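Local structure of 16S rRNA (adenine(1408)-N(1))-methyltransferase (Escherichia coli, 3P2E) at residues L12-L17 and P91-N96; F24-I29 and Q47-I52; P117-L122 and S173-R178; A133-V138 and F177-V182. The protein methylates N1 of adenine 1408 in the 16S rRNA of assembled 30S subunits, using S-adenosyl-L-methionine, and so confers resistance to many aminoglycosides. All coordinates share one frame; numbering follows the deposited sequence.

In the fold
The four contacts fall along a methyltransferase fold built on a seven-stranded mixed sheet. Interaction 2 belongs to the sheet itself, pairing two adjacent parallel strands by backbone hydrogen bonds. Interaction 1 lies beside it, where helix 14-21 meets a loop; Leu-17 and Leu-94 pack onto Phe-50 and Ile-52 of interaction 2, while the outer side of interaction 1 is polar and bridged by waters. Interactions 3 and 4 share Phe-177 and lie some 11 Å apart, centre to centre, toward the antiparallel edge of the sheet. Both are buried, but interaction 3 joins helix ends through a serine hydroxyl and a ring edge, whereas interaction 4 links two non-adjacent strands by aromatic packing.

Interaction 1 of 4, residues L12-L17 and P91-N96; sequences LSKDEL and PFELKN
Lys-14 NZ donates to Glu-93 O at 2.8 Å, the one direct hydrogen bond between residues 12-17 and 91-96. The ammonium stands 18° out of the carbonyl plane. Its chain reaches that point by sliding past Glu-93 in the opposite direction, with Lys-14 CB against Glu-93 CG (3.8 Å); CG is trans to the backbone N (chi1 177°) and a bend at chi2 carries CD and CE alongside the carbonyl. NZ also gives to a water that donates to Lys-95 O, so one ammonium serves two carbonyls, one directly and one through water.

The Glu-93 carboxylate does not pair with the lysine. Its OE2 accepts a hydrogen bond from a second water at 2.7 Å, which itself accepts from Lys-14 N, and another water lies 2.8 Å from both OE2 and Leu-12 O. The helix start is held separately by a capping box: Glu-16 N bonds Ser-13 OG, and Ser-13 N bonds Glu-16 OE1 (3.0 Å). On the buried side Leu-17 CD2 meets Leu-94 CD2 at 3.9 Å, the two side chains nearly perpendicular. Helix 14-21 is thus joined to the loop between strands 80-83 and 98-104, with Leu-94 resting on Ile-52 and Ile-54 of strand 49-54.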
loop_
_atom_site.group_PDB
_atom_site.type_symbol
_atom_site.label_atom_id
_atom_site.label_comp_id
_atom_site.label_asym_id
_atom_site.label_seq_id
_atom_site.Cartn_x
_atom_site.Cartn_y
_atom_site.Cartn_z
ATOM N N LEU A 12 13.657 -12.418 -6.384
ATOM C CA LEU A 12 14.484 -11.218 -6.332
ATOM C C LEU A 12 15.194 -11.259 -4.985
ATOM O O LEU A 12 14.552 -11.300 -3.934
ATOM C CB LEU A 12 13.628 -9.949 -6.422
ATOM C CG LEU A 12 14.434 -8.647 -6.512
ATOM C CD1 LEU A 12 15.081 -8.557 -7.886
ATOM C CD2 LEU A 12 13.531 -7.446 -6.279
ATOM N N SER A 13 16.522 -11.260 -5.014
ATOM C CA SER A 13 17.302 -11.319 -3.786
ATOM C C SER A 13 17.413 -9.957 -3.116
ATOM O O SER A 13 17.105 -8.928 -3.721
ATOM C CB SER A 13 18.708 -11.835 -4.086
ATOM O OG SER A 13 19.435 -10.868 -4.825
ATOM N N LYS A 14 17.861 -9.959 -1.864
ATOM C CA LYS A 14 18.031 -8.722 -1.120
ATOM C C LYS A 14 19.050 -7.825 -1.815
ATOM O O LYS A 14 18.851 -6.617 -1.925
ATOM C CB LYS A 14 18.487 -9.019 0.312
ATOM C CG LYS A 14 18.765 -7.782 1.149
ATOM C CD LYS A 14 17.560 -6.850 1.185
ATOM C CE LYS A 14 17.833 -5.624 2.048
ATOM N NZ LYS A 14 16.672 -4.688 2.058
ATOM N N ASP A 15 20.143 -8.416 -2.291
ATOM C CA ASP A 15 21.172 -7.641 -2.973
ATOM C C ASP A 15 20.663 -7.034 -4.276
ATOM O O ASP A 15 21.031 -5.915 -4.630
ATOM C CB ASP A 15 22.405 -8.507 -3.255
ATOM C CG ASP A 15 23.151 -8.891 -1.991
ATOM O OD1 ASP A 15 23.336 -8.015 -1.122
ATOM O OD2 ASP A 15 23.564 -10.063 -1.870
ATOM N N GLU A 16 19.818 -7.767 -4.991
ATOM C CA GLU A 16 19.277 -7.262 -6.246
ATOM C C GLU A 16 18.345 -6.089 -5.968
ATOM O O GLU A 16 18.346 -5.094 -6.692
ATOM C CB GLU A 16 18.521 -8.366 -6.985
ATOM C CG GLU A 16 19.407 -9.516 -7.432
ATOM C CD GLU A 16 18.660 -10.539 -8.255
ATOM O OE1 GLU A 16 17.717 -11.160 -7.723
ATOM O OE2 GLU A 16 19.015 -10.721 -9.439
ATOM N N LEU A 17 17.552 -6.213 -4.910
ATOM C CA LEU A 17 16.616 -5.162 -4.530
ATOM C C LEU A 17 17.377 -3.894 -4.155
ATOM O O LEU A 17 17.020 -2.795 -4.573
ATOM C CB LEU A 17 15.766 -5.623 -3.344
ATOM C CG LEU A 17 14.740 -4.625 -2.804
ATOM C CD1 LEU A 17 13.737 -4.262 -3.893
ATOM C CD2 LEU A 17 14.034 -5.242 -1.605
ATOM N N PRO A 91 8.014 -10.504 3.332
ATOM C CA PRO A 91 9.396 -10.863 2.982
ATOM C C PRO A 91 10.410 -10.129 3.858
ATOM O O PRO A 91 10.303 -8.919 4.059
ATOM C CB PRO A 91 9.510 -10.432 1.517
ATOM C CG PRO A 91 8.095 -10.426 1.029
ATOM C CD PRO A 91 7.337 -9.866 2.190
ATOM N N PHE A 92 11.403 -10.860 4.356
ATOM C CA PHE A 92 12.422 -10.267 5.211
ATOM C C PHE A 92 13.240 -9.211 4.467
ATOM O O PHE A 92 13.830 -8.327 5.085
ATOM C CB PHE A 92 13.353 -11.358 5.763
ATOM C CG PHE A 92 14.396 -11.831 4.787
ATOM C CD1 PHE A 92 15.659 -11.240 4.758
ATOM C CD2 PHE A 92 14.119 -12.863 3.900
ATOM C CE1 PHE A 92 16.628 -11.676 3.857
ATOM C CE2 PHE A 92 15.082 -13.307 2.995
ATOM C CZ PHE A 92 16.338 -12.713 2.974
ATOM N N GLU A 93 13.268 -9.303 3.141
ATOM C CA GLU A 93 14.034 -8.352 2.340
ATOM C C GLU A 93 13.451 -6.942 2.393
ATOM O O GLU A 93 14.135 -5.973 2.075
ATOM C CB GLU A 93 14.124 -8.826 0.883
ATOM C CG GLU A 93 14.855 -10.160 0.701
ATOM C CD GLU A 93 13.915 -11.355 0.590
ATOM O OE1 GLU A 93 12.852 -11.342 1.243
ATOM O OE2 GLU A 93 14.249 -12.317 -0.140
ATOM N N LEU A 94 12.196 -6.824 2.820
ATOM C CA LEU A 94 11.550 -5.515 2.889
ATOM C C LEU A 94 11.646 -4.841 4.251
ATOM O O LEU A 94 11.123 -3.742 4.453
ATOM C CB LEU A 94 10.079 -5.637 2.489
ATOM C CG LEU A 94 9.792 -6.112 1.064
ATOM C CD1 LEU A 94 8.284 -6.080 0.838
ATOM C CD2 LEU A 94 10.507 -5.217 0.052
ATOM N N LYS A 95 12.315 -5.490 5.196
ATOM C CA LYS A 95 12.449 -4.910 6.525
ATOM C C LYS A 95 13.245 -3.608 6.524
ATOM O O LYS A 95 14.295 -3.512 5.881
ATOM C CB LYS A 95 13.113 -5.919 7.469
ATOM C CG LYS A 95 12.154 -6.938 8.064
ATOM C CD LYS A 95 11.258 -7.546 7.006
ATOM C CE LYS A 95 10.209 -8.448 7.628
ATOM N NZ LYS A 95 9.181 -8.848 6.633
ATOM N N ASN A 96 12.718 -2.605 7.228
ATOM C CA ASN A 96 13.377 -1.306 7.377
ATOM C C ASN A 96 13.796 -0.685 6.046
ATOM O O ASN A 96 14.903 -0.160 5.919
ATOM C CB ASN A 96 14.604 -1.483 8.282
ATOM C CG ASN A 96 15.222 -0.166 8.704
ATOM O OD1 ASN A 96 14.551 0.693 9.270
ATOM N ND2 ASN A 96 16.515 -0.009 8.439
HETATM O O HOH W 1 12.873 -12.947 -2.484
HETATM O O HOH W 2 16.894 -12.795 -0.640
HETATM O O HOH W 3 16.156 -5.192 5.056
#

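Interaction 2 of 4, residues F24-I29 and Q47-I52; sequences FDRVHI and QNTFYI
Phe-24 CB sits 3.9 Å from both Asn-48 O and Phe-50 N, just before the two strands pair. With chi1 at -58°, CG stands opposite the carbonyl carbon and lies against Phe-50 CB. Beyond it the ring divides: on one flank CD1 and CE1 come edge-on to Gln-47 O, CE1 as near as 3.3 Å, while on the other CD2 touches Phe-50 CB and CE2 reaches Phe-50 CD1 at 3.7 Å. The Phe-24 and Phe-50 ring planes are 39° apart.

From here the chains run parallel. Phe-50 N donates to Arg-26 O (2.8 Å), His-28 N to Phe-50 O (2.9 Å) and Ile-52 N to His-28 O (2.8 Å), the last with a C=O...donor angle of 172°. Helix 37-44 connects the strands, making the first beta-alpha-beta crossover of this Rossmann-like fold; Gly-32, just past strand 26-31, binds S-adenosyl-L-methionine.

Val-27, Ile-29, Phe-50 and Ile-52 share one sheet face, where Val-27 CG1 meets Ile-52 CD1 at 3.7 Å. On the other, the CD1-CE1 side of Tyr-51 bears on His-28 CB, and Thr-49 CG2 lies over the rim of one tyrosine face. His-28 ND1 and NE2 are hydrogen-bonded to Ser-100 OG and Ser-102 OG, which fixes the imidazole's rotation.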
loop_
_atom_site.group_PDB
_atom_site.type_symbol
_atom_site.label_atom_id
_atom_site.label_comp_id
_atom_site.label_asym_id
_atom_site.label_seq_id
_atom_site.Cartn_x
_atom_site.Cartn_y
_atom_site.Cartn_z
ATOM N N PHE A 24 17.049 5.587 -6.680
ATOM C CA PHE A 24 15.913 6.335 -6.149
ATOM C C PHE A 24 16.201 6.854 -4.746
ATOM O O PHE A 24 16.927 6.225 -3.979
ATOM C CB PHE A 24 14.677 5.433 -6.130
ATOM C CG PHE A 24 14.320 4.888 -7.479
ATOM C CD1 PHE A 24 13.612 5.663 -8.391
ATOM C CD2 PHE A 24 14.745 3.620 -7.860
ATOM C CE1 PHE A 24 13.333 5.188 -9.668
ATOM C CE2 PHE A 24 14.472 3.132 -9.135
ATOM C CZ PHE A 24 13.766 3.917 -10.041
ATOM N N ASP A 25 15.636 8.008 -4.413
ATOM C CA ASP A 25 15.854 8.581 -3.092
ATOM C C ASP A 25 14.849 8.130 -2.044
ATOM O O ASP A 25 15.118 8.247 -0.850
ATOM C CB ASP A 25 15.848 10.106 -3.158
ATOM C CG ASP A 25 17.139 10.668 -3.709
ATOM O OD1 ASP A 25 18.182 9.999 -3.562
ATOM O OD2 ASP A 25 17.114 11.783 -4.267
ATOM N N ARG A 26 13.698 7.623 -2.482
ATOM C CA ARG A 26 12.666 7.172 -1.551
ATOM C C ARG A 26 12.083 5.833 -1.982
ATOM O O ARG A 26 12.181 5.443 -3.145
ATOM C CB ARG A 26 11.516 8.185 -1.473
ATOM C CG ARG A 26 11.925 9.594 -1.087
ATOM C CD ARG A 26 10.739 10.551 -1.069
ATOM N NE ARG A 26 9.921 10.432 0.139
ATOM C CZ ARG A 26 8.999 9.495 0.347
ATOM N NH1 ARG A 26 8.755 8.572 -0.574
ATOM N NH2 ARG A 26 8.316 9.484 1.485
ATOM N N VAL A 27 11.484 5.135 -1.028
ATOM C CA VAL A 27 10.839 3.854 -1.291
ATOM C C VAL A 27 9.445 3.902 -0.671
ATOM O O VAL A 27 9.289 4.252 0.497
ATOM C CB VAL A 27 11.622 2.671 -0.658
ATOM C CG1 VAL A 27 10.820 1.373 -0.799
ATOM C CG2 VAL A 27 12.973 2.522 -1.332
ATOM N N HIS A 28 8.432 3.565 -1.464
ATOM C CA HIS A 28 7.061 3.560 -0.980
ATOM C C HIS A 28 6.489 2.155 -1.122
ATOM O O HIS A 28 6.633 1.533 -2.169
ATOM C CB HIS A 28 6.193 4.525 -1.797
ATOM C CG HIS A 28 4.755 4.527 -1.385
ATOM N ND1 HIS A 28 4.294 5.240 -0.298
ATOM C CD2 HIS A 28 3.689 3.844 -1.867
ATOM C CE1 HIS A 28 3.006 4.994 -0.128
ATOM N NE2 HIS A 28 2.616 4.150 -1.065
ATOM N N ILE A 29 5.851 1.660 -0.066
ATOM C CA ILE A 29 5.232 0.341 -0.101
ATOM C C ILE A 29 3.715 0.481 -0.007
ATOM O O ILE A 29 3.204 1.200 0.853
ATOM C CB ILE A 29 5.703 -0.563 1.073
ATOM C CG1 ILE A 29 7.173 -0.950 0.884
ATOM C CG2 ILE A 29 4.831 -1.827 1.143
ATOM C CD1 ILE A 29 7.742 -1.828 2.003
ATOM N N GLN A 47 9.300 9.865 -10.471
ATOM C CA GLN A 47 10.390 8.980 -10.847
ATOM C C GLN A 47 11.590 8.951 -9.905
ATOM O O GLN A 47 12.622 8.371 -10.240
ATOM C CB GLN A 47 10.845 9.314 -12.270
ATOM C CG GLN A 47 9.811 8.941 -13.328
ATOM C CD GLN A 47 9.597 7.440 -13.409
ATOM O OE1 GLN A 47 8.472 6.948 -13.307
ATOM N NE2 GLN A 47 10.683 6.704 -13.588
ATOM N N ASN A 48 11.456 9.564 -8.729
ATOM C CA ASN A 48 12.542 9.564 -7.751
ATOM C C ASN A 48 12.132 8.715 -6.548
ATOM O O ASN A 48 12.774 8.745 -5.495
ATOM C CB ASN A 48 12.871 10.985 -7.291
ATOM C CG ASN A 48 14.229 11.079 -6.607
ATOM O OD1 ASN A 48 14.539 12.076 -5.952
ATOM N ND2 ASN A 48 15.050 10.043 -6.766
ATOM N N THR A 49 11.043 7.972 -6.710
ATOM C CA THR A 49 10.557 7.082 -5.661
ATOM C C THR A 49 10.391 5.691 -6.259
ATOM O O THR A 49 9.874 5.537 -7.375
ATOM C CB THR A 49 9.194 7.538 -5.086
ATOM O OG1 THR A 49 9.354 8.782 -4.389
ATOM C CG2 THR A 49 8.646 6.489 -4.116
ATOM N N PHE A 50 10.851 4.680 -5.529
ATOM C CA PHE A 50 10.707 3.307 -5.994
ATOM C C PHE A 50 9.451 2.773 -5.324
ATOM O O PHE A 50 9.344 2.782 -4.097
ATOM C CB PHE A 50 11.910 2.455 -5.600
ATOM C CG PHE A 50 11.880 1.079 -6.192
ATOM C CD1 PHE A 50 12.006 0.903 -7.565
ATOM C CD2 PHE A 50 11.682 -0.039 -5.388
ATOM C CE1 PHE A 50 11.936 -0.369 -8.135
ATOM C CE2 PHE A 50 11.609 -1.315 -5.945
ATOM C CZ PHE A 50 11.736 -1.480 -7.323
ATOM N N TYR A 51 8.502 2.320 -6.140
ATOM C CA TYR A 51 7.229 1.810 -5.648
ATOM C C TYR A 51 7.142 0.293 -5.572
ATOM O O TYR A 51 7.409 -0.415 -6.543
ATOM C CB TYR A 51 6.096 2.362 -6.518
ATOM C CG TYR A 51 5.885 3.846 -6.308
ATOM C CD1 TYR A 51 5.062 4.311 -5.283
ATOM C CD2 TYR A 51 6.568 4.784 -7.082
ATOM C CE1 TYR A 51 4.928 5.675 -5.029
ATOM C CE2 TYR A 51 6.444 6.149 -6.834
ATOM C CZ TYR A 51 5.624 6.585 -5.808
ATOM O OH TYR A 51 5.504 7.929 -5.549
ATOM N N ILE A 52 6.760 -0.190 -4.396
ATOM C CA ILE A 52 6.631 -1.615 -4.147
ATOM C C ILE A 52 5.192 -1.939 -3.791
ATOM O O ILE A 52 4.698 -1.519 -2.745
ATOM C CB ILE A 52 7.536 -2.053 -2.982
ATOM C CG1 ILE A 52 8.989 -1.688 -3.299
ATOM C CG2 ILE A 52 7.402 -3.560 -2.744
ATOM C CD1 ILE A 52 9.955 -1.975 -2.162
#

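Interaction 3 of 4, residues P117-L122 and S173-R178; sequences PNRDIL and SNSGFR
A single hydrogen bond joins residues 117-122 to 173-178: the Ser-175 hydroxyl donates through OG to Arg-119 O (2.9 Å). The hydroxyl arrives in the carbonyl plane on a lone pair, at a C=O...donor angle of 107°, well to the side of the bond axis. A chi1 of -65° sets OG opposite the serine's own carbonyl carbon and directs it at this oxygen, which is also bonded by Ser-123 OG.

Two polar features shape the partners themselves. Asn-118 OD1 caps helix 119-126 by accepting from Ile-121 N (3.1 Å), and a Schellman motif at Gly-176, with positive phi, ends helix 166-175 and turns the chain toward Phe-177.

The carbon contacts are few. Leu-122 CB packs on Ser-175 CB at 3.7 Å and lies 4.0 Å from Phe-177 CE2. Toward the surface, Arg-119 CD runs beside Asn-174 CB, the guanidinium and amide planes being almost perpendicular (81°).

Between these classes falls the aromatic edge: Phe-177 CE2 points at Leu-122 O from 3.2 Å, the oxygen near the ring plane. The polar part thus rests on backbone carbonyls of helix 119-126, met by a hydroxyl and a ring's weakly positive rim, beside an apolar patch round Leu-122, without salt bridges.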
loop_
_atom_site.group_PDB
_atom_site.type_symbol
_atom_site.label_atom_id
_atom_site.label_comp_id
_atom_site.label_asym_id
_atom_site.label_seq_id
_atom_site.Cartn_x
_atom_site.Cartn_y
_atom_site.Cartn_z
ATOM N N PRO A 117 -7.734 -3.103 15.903
ATOM C CA PRO A 117 -6.792 -3.565 14.878
ATOM C C PRO A 117 -6.066 -4.802 15.397
ATOM O O PRO A 117 -6.185 -5.147 16.572
ATOM C CB PRO A 117 -5.848 -2.386 14.743
ATOM C CG PRO A 117 -5.694 -1.973 16.182
ATOM C CD PRO A 117 -7.120 -2.036 16.716
ATOM N N ASN A 118 -5.318 -5.462 14.521
ATOM C CA ASN A 118 -4.547 -6.640 14.904
ATOM C C ASN A 118 -3.150 -6.088 15.182
ATOM O O ASN A 118 -2.412 -5.758 14.252
ATOM C CB ASN A 118 -4.504 -7.636 13.742
ATOM C CG ASN A 118 -3.863 -8.957 14.122
ATOM O OD1 ASN A 118 -2.761 -8.995 14.667
ATOM N ND2 ASN A 118 -4.551 -10.051 13.823
ATOM N N ARG A 119 -2.790 -5.981 16.459
ATOM C CA ARG A 119 -1.493 -5.422 16.825
ATOM C C ARG A 119 -0.278 -6.162 16.282
ATOM O O ARG A 119 0.661 -5.537 15.790
ATOM C CB ARG A 119 -1.379 -5.293 18.347
ATOM C CG ARG A 119 -2.332 -4.264 18.945
ATOM C CD ARG A 119 -1.984 -3.964 20.394
ATOM N NE ARG A 119 -2.062 -5.152 21.239
ATOM C CZ ARG A 119 -3.194 -5.771 21.559
ATOM N NH1 ARG A 119 -4.353 -5.315 21.105
ATOM N NH2 ARG A 119 -3.166 -6.848 22.331
ATOM N N ASP A 120 -0.291 -7.489 16.356
ATOM C CA ASP A 120 0.841 -8.270 15.871
ATOM C C ASP A 120 1.064 -8.063 14.377
ATOM O O ASP A 120 2.192 -7.829 13.941
ATOM C CB ASP A 120 0.635 -9.755 16.174
ATOM C CG ASP A 120 1.803 -10.612 15.720
ATOM O OD1 ASP A 120 2.954 -10.325 16.119
ATOM O OD2 ASP A 120 1.574 -11.579 14.966
ATOM N N ILE A 121 -0.005 -8.139 13.593
ATOM C CA ILE A 121 0.116 -7.949 12.154
ATOM C C ILE A 121 0.571 -6.528 11.820
ATOM O O ILE A 121 1.455 -6.338 10.980
ATOM C CB ILE A 121 -1.218 -8.235 11.425
ATOM C CG1 ILE A 121 -1.650 -9.683 11.667
ATOM C CG2 ILE A 121 -1.048 -8.000 9.931
ATOM C CD1 ILE A 121 -0.679 -10.719 11.131
ATOM N N LEU A 122 -0.020 -5.528 12.469
ATOM C CA LEU A 122 0.384 -4.151 12.195
ATOM C C LEU A 122 1.853 -3.957 12.563
ATOM O O LEU A 122 2.567 -3.179 11.927
ATOM C CB LEU A 122 -0.497 -3.152 12.954
ATOM C CG LEU A 122 -1.939 -3.025 12.445
ATOM C CD1 LEU A 122 -2.601 -1.817 13.092
ATOM C CD2 LEU A 122 -1.951 -2.869 10.926
ATOM N N SER A 173 -0.262 2.831 18.316
ATOM C CA SER A 173 1.021 3.261 18.859
ATOM C C SER A 173 1.839 2.059 19.321
ATOM O O SER A 173 3.058 2.007 19.119
ATOM C CB SER A 173 0.814 4.221 20.029
ATOM O OG SER A 173 2.064 4.623 20.557
ATOM N N ASN A 174 1.167 1.087 19.933
ATOM C CA ASN A 174 1.840 -0.114 20.414
ATOM C C ASN A 174 2.453 -0.914 19.268
ATOM O O ASN A 174 3.423 -1.648 19.465
ATOM C CB ASN A 174 0.863 -1.006 21.187
ATOM C CG ASN A 174 0.387 -0.369 22.477
ATOM O OD1 ASN A 174 1.191 0.097 23.287
ATOM N ND2 ASN A 174 -0.926 -0.353 22.680
ATOM N N SER A 175 1.882 -0.769 18.074
ATOM C CA SER A 175 2.370 -1.477 16.896
ATOM C C SER A 175 3.414 -0.675 16.129
ATOM O O SER A 175 3.981 -1.165 15.149
ATOM C CB SER A 175 1.209 -1.818 15.959
ATOM O OG SER A 175 0.313 -2.727 16.573
ATOM N N GLY A 176 3.659 0.554 16.572
ATOM C CA GLY A 176 4.644 1.397 15.916
ATOM C C GLY A 176 4.054 2.522 15.083
ATOM O O GLY A 176 4.790 3.311 14.484
ATOM N N PHE A 177 2.730 2.612 15.039
ATOM C CA PHE A 177 2.081 3.665 14.259
ATOM C C PHE A 177 1.546 4.805 15.128
ATOM O O PHE A 177 0.663 4.606 15.965
ATOM C CB PHE A 177 0.947 3.068 13.422
ATOM C CG PHE A 177 1.419 2.115 12.357
ATOM C CD1 PHE A 177 2.099 2.584 11.239
ATOM C CD2 PHE A 177 1.194 0.746 12.479
ATOM C CE1 PHE A 177 2.551 1.706 10.256
ATOM C CE2 PHE A 177 1.641 -0.143 11.502
ATOM C CZ PHE A 177 2.323 0.341 10.385
ATOM N N ARG A 178 2.087 6.001 14.911
ATOM C CA ARG A 178 1.686 7.191 15.657
ATOM C C ARG A 178 0.735 8.038 14.812
ATOM O O ARG A 178 1.157 8.688 13.856
ATOM C CB ARG A 178 2.918 8.014 16.012
ATOM C CG ARG A 178 3.935 7.297 16.885
ATOM C CD ARG A 178 3.482 7.250 18.330
ATOM N NE ARG A 178 4.550 6.786 19.209
ATOM C CZ ARG A 178 4.498 6.830 20.536
ATOM N NH1 ARG A 178 3.422 7.322 21.142
ATOM N NH2 ARG A 178 5.522 6.391 21.256
#

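Interaction 4 of 4, residues A133-V138 and F177-V182; sequences AHFEFV and FRIDDV
Phe-177 meets both Phe-135 and Phe-137, with a T-shaped (edge-to-face) contact to each. Its CD1 edge is turned to the face of Phe-135, 3.6 Å from Phe-135 CG, with the planes 60° apart. Phe-177 CB also stands over that face in a CH-pi contact, 4.2 Å from the Phe-135 ring centroid. Toward Phe-137 the roles reverse: Phe-137 CZ points at the middle of the Phe-177 ring, 3.9 Å from Phe-177 CZ, the planes 71° apart.

Phe-135 holds CG in the crowded position between its backbone N and carbonyl carbon (chi1 81°), which brings CD1 over the centre of the Phe-137 ring. Its far edge abuts the backbone, Phe-135 CE2 lying 3.5 Å from Arg-178 O, and Ile-179 CG1 borders CZ.

Further out, strand 209-215 runs between strands 133-139 and 178-185, bonding Phe-135 through Gly-214 and Arg-178 through His-215, while Leu-172 of helix 166-175 packs on Phe-177 and Ile-179. The result is an aromatic cluster spanning a strand at the antiparallel end of the 3-2-1-4-5-7-6 sheet that defines class I methyltransferases.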
loop_
_atom_site.group_PDB
_atom_site.type_symbol
_atom_site.label_atom_id
_atom_site.label_comp_id
_atom_site.label_asym_id
_atom_site.label_seq_id
_atom_site.Cartn_x
_atom_site.Cartn_y
_atom_site.Cartn_z
ATOM N N ALA A 133 9.618 7.615 8.141
ATOM C CA ALA A 133 8.459 6.924 7.618
ATOM C C ALA A 133 7.088 7.463 7.953
ATOM O O ALA A 133 6.738 7.667 9.116
ATOM N N HIS A 134 6.316 7.692 6.897
ATOM C CA HIS A 134 4.951 8.170 7.007
ATOM C C HIS A 134 4.061 6.974 6.678
ATOM O O HIS A 134 4.493 6.042 5.995
ATOM C CB HIS A 134 4.706 9.290 5.989
ATOM C CG HIS A 134 3.266 9.685 5.855
ATOM N ND1 HIS A 134 2.593 10.394 6.827
ATOM C CD2 HIS A 134 2.365 9.448 4.871
ATOM C CE1 HIS A 134 1.339 10.576 6.448
ATOM N NE2 HIS A 134 1.176 10.011 5.266
ATOM N N PHE A 135 2.838 6.976 7.193
ATOM C CA PHE A 135 1.908 5.896 6.885
ATOM C C PHE A 135 0.535 6.480 6.621
ATOM O O PHE A 135 0.207 7.575 7.082
ATOM C CB PHE A 135 1.845 4.866 8.024
ATOM C CG PHE A 135 0.965 5.269 9.176
ATOM C CD1 PHE A 135 -0.385 4.926 9.195
ATOM C CD2 PHE A 135 1.490 5.980 10.251
ATOM C CE1 PHE A 135 -1.201 5.284 10.269
ATOM C CE2 PHE A 135 0.684 6.345 11.332
ATOM C CZ PHE A 135 -0.664 5.995 11.341
ATOM N N GLU A 136 -0.260 5.745 5.853
ATOM C CA GLU A 136 -1.598 6.172 5.508
ATOM C C GLU A 136 -2.500 4.959 5.336
ATOM O O GLU A 136 -2.197 4.073 4.539
ATOM C CB GLU A 136 -1.541 6.976 4.208
ATOM C CG GLU A 136 -2.845 7.079 3.451
ATOM C CD GLU A 136 -2.651 7.724 2.093
ATOM O OE1 GLU A 136 -1.908 7.161 1.260
ATOM O OE2 GLU A 136 -3.236 8.798 1.859
ATOM N N PHE A 137 -3.587 4.912 6.106
ATOM C CA PHE A 137 -4.562 3.823 6.016
ATOM C C PHE A 137 -5.893 4.462 5.629
ATOM O O PHE A 137 -6.435 5.271 6.385
ATOM C CB PHE A 137 -4.756 3.100 7.362
ATOM C CG PHE A 137 -3.502 2.491 7.941
ATOM C CD1 PHE A 137 -2.432 2.118 7.131
ATOM C CD2 PHE A 137 -3.411 2.263 9.315
ATOM C CE1 PHE A 137 -1.287 1.529 7.677
ATOM C CE2 PHE A 137 -2.271 1.674 9.873
ATOM C CZ PHE A 137 -1.209 1.306 9.053
ATOM N N VAL A 138 -6.415 4.116 4.457
ATOM C CA VAL A 138 -7.690 4.672 4.003
ATOM C C VAL A 138 -8.699 3.530 3.946
ATOM O O VAL A 138 -8.545 2.589 3.163
ATOM C CB VAL A 138 -7.548 5.322 2.610
ATOM C CG1 VAL A 138 -8.882 5.913 2.163
ATOM C CG2 VAL A 138 -6.475 6.397 2.657
ATOM N N PHE A 177 2.730 2.612 15.039
ATOM C CA PHE A 177 2.081 3.665 14.259
ATOM C C PHE A 177 1.546 4.805 15.128
ATOM O O PHE A 177 0.663 4.606 15.965
ATOM C CB PHE A 177 0.947 3.068 13.422
ATOM C CG PHE A 177 1.419 2.115 12.357
ATOM C CD1 PHE A 177 2.099 2.584 11.239
ATOM C CD2 PHE A 177 1.194 0.746 12.479
ATOM C CE1 PHE A 177 2.551 1.706 10.256
ATOM C CE2 PHE A 177 1.641 -0.143 11.502
ATOM C CZ PHE A 177 2.323 0.341 10.385
ATOM N N ARG A 178 2.087 6.001 14.911
ATOM C CA ARG A 178 1.686 7.191 15.657
ATOM C C ARG A 178 0.735 8.038 14.812
ATOM O O ARG A 178 1.157 8.688 13.856
ATOM C CB ARG A 178 2.918 8.014 16.012
ATOM C CG ARG A 178 3.935 7.297 16.885
ATOM C CD ARG A 178 3.482 7.250 18.330
ATOM N NE ARG A 178 4.550 6.786 19.209
ATOM C CZ ARG A 178 4.498 6.830 20.536
ATOM N NH1 ARG A 178 3.422 7.322 21.142
ATOM N NH2 ARG A 178 5.522 6.391 21.256
ATOM N N ILE A 179 -0.542 8.032 15.171
ATOM C CA ILE A 179 -1.544 8.796 14.435
ATOM C C ILE A 179 -1.339 10.302 14.577
ATOM O O ILE A 179 -1.285 10.827 15.692
ATOM C CB ILE A 179 -2.975 8.463 14.922
ATOM C CG1 ILE A 179 -3.271 6.976 14.711
ATOM C CG2 ILE A 179 -3.994 9.308 14.166
ATOM C CD1 ILE A 179 -4.639 6.545 15.228
ATOM N N ASP A 180 -1.221 10.993 13.445
ATOM C CA ASP A 180 -1.064 12.444 13.460
ATOM C C ASP A 180 -2.326 13.132 12.957
ATOM O O ASP A 180 -2.571 14.305 13.260
ATOM C CB ASP A 180 0.116 12.875 12.593
ATOM C CG ASP A 180 1.439 12.416 13.149
ATOM O OD1 ASP A 180 1.639 12.546 14.375
ATOM O OD2 ASP A 180 2.279 11.941 12.361
ATOM N N ASP A 181 -3.133 12.407 12.191
ATOM C CA ASP A 181 -4.363 12.982 11.666
ATOM C C ASP A 181 -5.391 11.934 11.259
ATOM O O ASP A 181 -5.038 10.843 10.822
ATOM C CB ASP A 181 -4.054 13.858 10.449
ATOM C CG ASP A 181 -5.270 14.615 9.954
ATOM O OD1 ASP A 181 -5.703 15.560 10.646
ATOM O OD2 ASP A 181 -5.801 14.262 8.877
ATOM N N VAL A 182 -6.664 12.280 11.423
ATOM C CA VAL A 182 -7.771 11.411 11.026
ATOM C C VAL A 182 -8.727 12.303 10.242
ATOM O O VAL A 182 -9.240 13.289 10.770
ATOM C CB VAL A 182 -8.517 10.813 12.236
ATOM C CG1 VAL A 182 -9.723 10.001 11.755
ATOM C CG2 VAL A 182 -7.580 9.927 13.038
#